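Agarase (Pseudoalteromonas fuliginea, PDB 6XJ9) is a glycoside hydrolase of family GH50 that probably cleaves the galactan chains of agarose. Local coordinates at residues A501-P515 with H613-P626. Numbering follows the deposited sequence. Where two conformers were deposited one is given.
Sequences AVGVFIDNEKSFGRP and HMYLGARFPDWGMP
The ring of Phe505 is clamped between Leu616 and Arg619. Leu616 CD1 lies over one face, 3.9 Å from the centroid of the Phe505 ring. Arg619 meets the opposite face end-on through NH1, in a cation-pi contact, its CZ 4.5 Å from the same centroid. The guanidinium does not lie flat on the ring; the two planes are 75° apart, and NH1 sits over the ring centre. A bend at chi3 (70°) in Arg619 folds its head back over the ring. Its NE then donates to Asn508 OD1 at 2.8 Å, tilted 29° from the amide carbonyl plane. NH2 makes a salt bridge with Glu668. A leucine in place of Arg619 would probably leave Asn508 OD1 without this donor, Glu668 without this cationic partner and the Phe505 face without its cation. Beyond this group, Glu509 N is shared by the carbonyls of Ala618 and Arg619. Toward the start of both segments, Val504 N bonds Met614 O at 3.0 Å and Leu616 N bonds Val504 O. This parallel pairing joins 501-506 to 614-615. Ile506 N continues it to Gly617 O at 3.1 Å, and the chain then enters strand 620-621, beside 640-643, as expected for neighbouring strands of the (beta/alpha)8 barrel of a GH50 catalytic domain.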
loop_
_atom_site.group_PDB
_atom_site.type_symbol
_atom_site.label_atom_id
_atom_site.label_comp_id
_atom_site.label_asym_id
_atom_site.label_seq_id
_atom_site.Cartn_x
_atom_site.Cartn_y
_atom_site.Cartn_z
ATOM N N ALA A 501 26.873 -6.022 20.850
ATOM C CA ALA A 501 26.442 -7.381 20.548
ATOM C C ALA A 501 25.362 -7.788 21.543
ATOM O O ALA A 501 25.646 -8.049 22.705
ATOM C CB ALA A 501 27.624 -8.329 20.558
ATOM N N VAL A 502 24.113 -7.849 21.069
ATOM C CA VAL A 502 22.988 -8.178 21.929
ATOM C C VAL A 502 23.148 -9.575 22.528
ATOM O O VAL A 502 22.834 -9.768 23.700
ATOM C CB VAL A 502 21.645 -8.007 21.196
ATOM C CG1 VAL A 502 20.460 -8.238 22.121
ATOM C CG2 VAL A 502 21.535 -6.644 20.534
ATOM N N GLY A 503 23.571 -10.551 21.713
ATOM C CA GLY A 503 23.675 -11.942 22.132
ATOM C C GLY A 503 24.177 -12.841 20.995
ATOM O O GLY A 503 24.454 -12.351 19.900
ATOM N N VAL A 504 24.282 -14.144 21.280
ATOM C CA VAL A 504 24.820 -15.141 20.362
ATOM C C VAL A 504 23.803 -16.269 20.160
ATOM O O VAL A 504 23.368 -16.922 21.103
ATOM C CB VAL A 504 26.171 -15.694 20.867
ATOM C CG1 VAL A 504 26.826 -16.633 19.863
ATOM C CG2 VAL A 504 27.135 -14.568 21.239
ATOM N N PHE A 505 23.470 -16.517 18.896
ATOM C CA PHE A 505 22.777 -17.732 18.508
ATOM C C PHE A 505 23.837 -18.763 18.140
ATOM O O PHE A 505 24.783 -18.452 17.420
ATOM C CB PHE A 505 21.893 -17.474 17.289
ATOM C CG PHE A 505 20.783 -16.465 17.437
ATOM C CD1 PHE A 505 19.618 -16.772 18.131
ATOM C CD2 PHE A 505 20.866 -15.231 16.800
ATOM C CE1 PHE A 505 18.595 -15.841 18.231
ATOM C CE2 PHE A 505 19.828 -14.317 16.873
ATOM C CZ PHE A 505 18.688 -14.621 17.585
ATOM N N ILE A 506 23.716 -19.975 18.688
ATOM C CA ILE A 506 24.591 -21.055 18.259
ATOM C C ILE A 506 23.736 -22.126 17.578
ATOM O O ILE A 506 22.784 -22.633 18.167
ATOM C CB ILE A 506 25.429 -21.608 19.435
ATOM C CG1 ILE A 506 26.317 -20.523 20.055
ATOM C CG2 ILE A 506 26.257 -22.812 18.990
ATOM C CD1 ILE A 506 27.521 -20.143 19.208
ATOM N N ASP A 507 24.086 -22.446 16.323
ATOM C CA ASP A 507 23.386 -23.418 15.484
ATOM C C ASP A 507 22.015 -22.874 15.077
ATOM O O ASP A 507 21.636 -21.768 15.464
ATOM C CB ASP A 507 23.351 -24.822 16.115
ATOM C CG ASP A 507 24.718 -25.484 16.225
ATOM O OD1 ASP A 507 24.934 -26.275 17.164
ATOM O OD2 ASP A 507 25.569 -25.186 15.388
ATOM N N ASN A 508 21.259 -23.666 14.302
ATOM C CA ASN A 508 19.990 -23.202 13.762
ATOM C C ASN A 508 19.202 -24.416 13.298
ATOM O O ASN A 508 19.693 -25.190 12.483
ATOM C CB ASN A 508 20.196 -22.165 12.641
ATOM C CG ASN A 508 18.934 -21.772 11.902
ATOM O OD1 ASN A 508 18.137 -20.971 12.395
ATOM N ND2 ASN A 508 18.741 -22.318 10.706
ATOM N N GLU A 509 17.983 -24.575 13.829
ATOM C CA GLU A 509 17.054 -25.601 13.370
ATOM C C GLU A 509 17.739 -26.966 13.265
ATOM O O GLU A 509 17.626 -27.652 12.252
ATOM C CB GLU A 509 16.390 -25.205 12.046
ATOM C CG GLU A 509 15.660 -23.874 12.093
ATOM C CD GLU A 509 14.781 -23.597 10.883
ATOM O OE1 GLU A 509 14.916 -24.333 9.870
ATOM O OE2 GLU A 509 13.951 -22.661 10.962
ATOM N N LYS A 510 18.428 -27.365 14.336
ATOM C CA LYS A 510 18.966 -28.711 14.436
ATOM C C LYS A 510 17.813 -29.715 14.474
ATOM O O LYS A 510 16.725 -29.419 14.962
ATOM C CB LYS A 510 19.852 -28.844 15.680
ATOM C CG LYS A 510 21.040 -27.883 15.722
ATOM C CD LYS A 510 22.075 -28.246 16.777
ATOM C CE LYS A 510 22.948 -29.410 16.358
ATOM N NZ LYS A 510 23.740 -29.065 15.155
ATOM N N SER A 511 18.079 -30.920 13.971
ATOM C CA SER A 511 17.046 -31.935 13.849
ATOM C C SER A 511 16.879 -32.718 15.156
ATOM O O SER A 511 17.153 -33.917 15.199
ATOM C CB SER A 511 17.367 -32.841 12.687
ATOM O OG SER A 511 16.335 -33.800 12.505
ATOM N N PHE A 512 16.406 -32.032 16.215
ATOM C CA PHE A 512 16.181 -32.650 17.516
ATOM C C PHE A 512 14.974 -33.591 17.484
ATOM O O PHE A 512 14.873 -34.479 18.330
ATOM C CB PHE A 512 15.930 -31.607 18.608
ATOM C CG PHE A 512 17.155 -30.911 19.142
ATOM C CD1 PHE A 512 18.010 -31.553 20.034
ATOM C CD2 PHE A 512 17.440 -29.603 18.775
ATOM C CE1 PHE A 512 19.131 -30.903 20.527
ATOM C CE2 PHE A 512 18.567 -28.956 19.266
ATOM C CZ PHE A 512 19.402 -29.603 20.156
ATOM N N GLY A 513 14.073 -33.391 16.510
ATOM C CA GLY A 513 12.835 -34.147 16.456
ATOM C C GLY A 513 11.623 -33.266 16.167
ATOM O O GLY A 513 11.655 -32.061 16.387
ATOM N N ARG A 514 10.563 -33.898 15.654
ATOM C CA ARG A 514 9.283 -33.263 15.391
ATOM C C ARG A 514 8.227 -33.979 16.230
ATOM O O ARG A 514 8.041 -35.184 16.078
ATOM C CB ARG A 514 8.913 -33.366 13.905
ATOM C CG ARG A 514 10.091 -33.313 12.940
ATOM C CD ARG A 514 9.698 -33.183 11.474
ATOM N NE ARG A 514 10.857 -33.223 10.584
ATOM C CZ ARG A 514 10.841 -32.935 9.283
ATOM N NH1 ARG A 514 11.954 -33.010 8.575
ATOM N NH2 ARG A 514 9.719 -32.569 8.693
ATOM N N PRO A 515 7.528 -33.277 17.155
ATOM C CA PRO A 515 6.525 -33.924 18.006
ATOM C C PRO A 515 5.170 -34.200 17.351
ATOM O O PRO A 515 4.166 -33.617 17.758
ATOM C CB PRO A 515 6.381 -32.917 19.161
ATOM C CG PRO A 515 6.686 -31.563 18.529
ATOM C CD PRO A 515 7.710 -31.844 17.450
ATOM N N HIS A 613 27.765 -11.859 27.733
ATOM C CA HIS A 613 26.814 -11.730 26.634
ATOM C C HIS A 613 25.758 -12.829 26.706
ATOM O O HIS A 613 26.062 -13.947 27.102
ATOM C CB HIS A 613 27.546 -11.853 25.300
ATOM C CG HIS A 613 28.334 -10.639 24.974
ATOM N ND1 HIS A 613 29.632 -10.475 25.418
ATOM C CD2 HIS A 613 28.013 -9.532 24.274
ATOM C CE1 HIS A 613 30.089 -9.319 24.996
ATOM N NE2 HIS A 613 29.115 -8.716 24.293
ATOM N N MET A 614 24.530 -12.509 26.280
ATOM C CA MET A 614 23.432 -13.459 26.387
ATOM C C MET A 614 23.621 -14.587 25.380
ATOM O O MET A 614 24.041 -14.353 24.249
ATOM C CB MET A 614 22.088 -12.781 26.114
ATOM C CG MET A 614 21.667 -11.848 27.232
ATOM S SD MET A 614 19.997 -11.250 26.940
ATOM C CE MET A 614 20.231 -10.227 25.487
ATOM N N TYR A 615 23.274 -15.802 25.819
ATOM C CA TYR A 615 23.213 -16.981 24.975
ATOM C C TYR A 615 21.751 -17.208 24.601
ATOM O O TYR A 615 20.909 -17.350 25.483
ATOM C CB TYR A 615 23.831 -18.166 25.723
ATOM C CG TYR A 615 23.594 -19.517 25.098
ATOM C CD1 TYR A 615 23.604 -19.681 23.723
ATOM C CD2 TYR A 615 23.400 -20.638 25.896
ATOM C CE1 TYR A 615 23.409 -20.924 23.145
ATOM C CE2 TYR A 615 23.204 -21.887 25.337
ATOM C CZ TYR A 615 23.207 -22.028 23.961
ATOM O OH TYR A 615 23.000 -23.255 23.400
ATOM N N LEU A 616 21.470 -17.227 23.292
ATOM C CA LEU A 616 20.121 -17.087 22.768
ATOM C C LEU A 616 19.603 -18.408 22.213
ATOM O O LEU A 616 18.602 -18.419 21.491
ATOM C CB LEU A 616 20.132 -16.036 21.652
ATOM C CG LEU A 616 20.662 -14.666 22.058
ATOM C CD1 LEU A 616 20.825 -13.794 20.819
ATOM C CD2 LEU A 616 19.716 -14.004 23.062
ATOM N N GLY A 617 20.287 -19.512 22.539
ATOM C CA GLY A 617 19.785 -20.822 22.149
ATOM C C GLY A 617 20.093 -21.164 20.697
ATOM O O GLY A 617 21.075 -20.676 20.142
ATOM N N ALA A 618 19.233 -22.004 20.093
ATOM C CA ALA A 618 19.578 -22.735 18.880
ATOM C C ALA A 618 18.477 -22.668 17.820
ATOM O O ALA A 618 18.506 -23.441 16.868
ATOM C CB ALA A 618 19.914 -24.170 19.228
ATOM N N ARG A 619 17.526 -21.753 17.994
ATOM C CA ARG A 619 16.567 -21.350 16.974
ATOM C C ARG A 619 15.728 -22.554 16.537
ATOM O O ARG A 619 15.879 -23.072 15.422
ATOM C CB ARG A 619 17.280 -20.670 15.793
ATOM C CG ARG A 619 18.184 -19.503 16.164
ATOM C CD ARG A 619 19.213 -19.207 15.077
ATOM N NE ARG A 619 18.607 -18.646 13.877
ATOM C CZ ARG A 619 18.115 -17.418 13.791
ATOM N NH1 ARG A 619 18.146 -16.606 14.850
ATOM N NH2 ARG A 619 17.603 -17.005 12.644
ATOM N N PHE A 620 14.860 -23.025 17.438
ATOM C CA PHE A 620 14.071 -24.210 17.122
ATOM C C PHE A 620 12.982 -23.831 16.125
ATOM O O PHE A 620 12.335 -22.807 16.304
ATOM C CB PHE A 620 13.351 -24.749 18.360
ATOM C CG PHE A 620 14.179 -24.952 19.603
ATOM C CD1 PHE A 620 15.237 -25.850 19.620
ATOM C CD2 PHE A 620 13.835 -24.305 20.788
ATOM C CE1 PHE A 620 15.957 -26.067 20.789
ATOM C CE2 PHE A 620 14.555 -24.523 21.958
ATOM C CZ PHE A 620 15.622 -25.398 21.955
ATOM N N PRO A 621 12.704 -24.635 15.070
ATOM C CA PRO A 621 11.563 -24.350 14.200
ATOM C C PRO A 621 10.279 -24.728 14.939
ATOM O O PRO A 621 10.262 -25.685 15.716
ATOM C CB PRO A 621 11.844 -25.253 12.988
ATOM C CG PRO A 621 12.545 -26.445 13.589
ATOM C CD PRO A 621 13.440 -25.843 14.652
ATOM N N ASP A 622 9.222 -23.934 14.719
ATOM C CA ASP A 622 7.943 -24.112 15.385
ATOM C C ASP A 622 7.350 -25.473 15.004
ATOM O O ASP A 622 6.536 -26.025 15.740
ATOM C CB ASP A 622 7.012 -22.921 15.114
ATOM C CG ASP A 622 6.648 -22.744 13.646
ATOM O OD1 ASP A 622 7.272 -23.419 12.797
ATOM O OD2 ASP A 622 5.712 -21.945 13.356
ATOM N N TRP A 623 7.770 -26.010 13.853
ATOM C CA TRP A 623 7.321 -27.326 13.426
ATOM C C TRP A 623 8.150 -28.441 14.062
ATOM O O TRP A 623 7.767 -29.602 13.975
ATOM C CB TRP A 623 7.282 -27.447 11.893
ATOM C CG TRP A 623 8.547 -27.058 11.182
ATOM C CD1 TRP A 623 8.748 -25.916 10.465
ATOM C CD2 TRP A 623 9.767 -27.815 11.064
ATOM N NE1 TRP A 623 10.010 -25.902 9.928
ATOM C CE2 TRP A 623 10.662 -27.051 10.283
ATOM C CE3 TRP A 623 10.208 -29.050 11.556
ATOM C CZ2 TRP A 623 11.958 -27.474 9.989
ATOM C CZ3 TRP A 623 11.496 -29.460 11.281
ATOM C CH2 TRP A 623 12.357 -28.687 10.506
ATOM N N GLY A 624 9.293 -28.113 14.678
ATOM C CA GLY A 624 10.161 -29.164 15.199
ATOM C C GLY A 624 10.814 -28.791 16.529
ATOM O O GLY A 624 12.041 -28.731 16.633
ATOM N N MET A 625 9.979 -28.578 17.546
ATOM C CA MET A 625 10.453 -28.145 18.851
ATOM C C MET A 625 9.917 -29.084 19.939
ATOM O O MET A 625 8.986 -28.734 20.653
ATOM C CB MET A 625 10.007 -26.702 19.129
ATOM C CG MET A 625 8.548 -26.401 18.808
ATOM S SD MET A 625 8.182 -24.657 19.211
ATOM C CE MET A 625 6.422 -24.535 18.891
ATOM N N PRO A 626 10.484 -30.302 20.118
ATOM C CA PRO A 626 10.021 -31.197 21.182
ATOM C C PRO A 626 10.071 -30.453 22.515
ATOM O O PRO A 626 11.049 -29.752 22.801
ATOM C CB PRO A 626 11.057 -32.327 21.197
ATOM C CG PRO A 626 11.656 -32.311 19.797
ATOM C CD PRO A 626 11.625 -30.853 19.364
HETATM O O HOH W 1 24.356 -9.658 25.952
HETATM O O HOH W 2 22.910 -23.500 20.812
HETATM O O HOH W 3 18.053 -26.181 16.936
HETATM O O HOH W 4 13.801 -30.341 15.790
#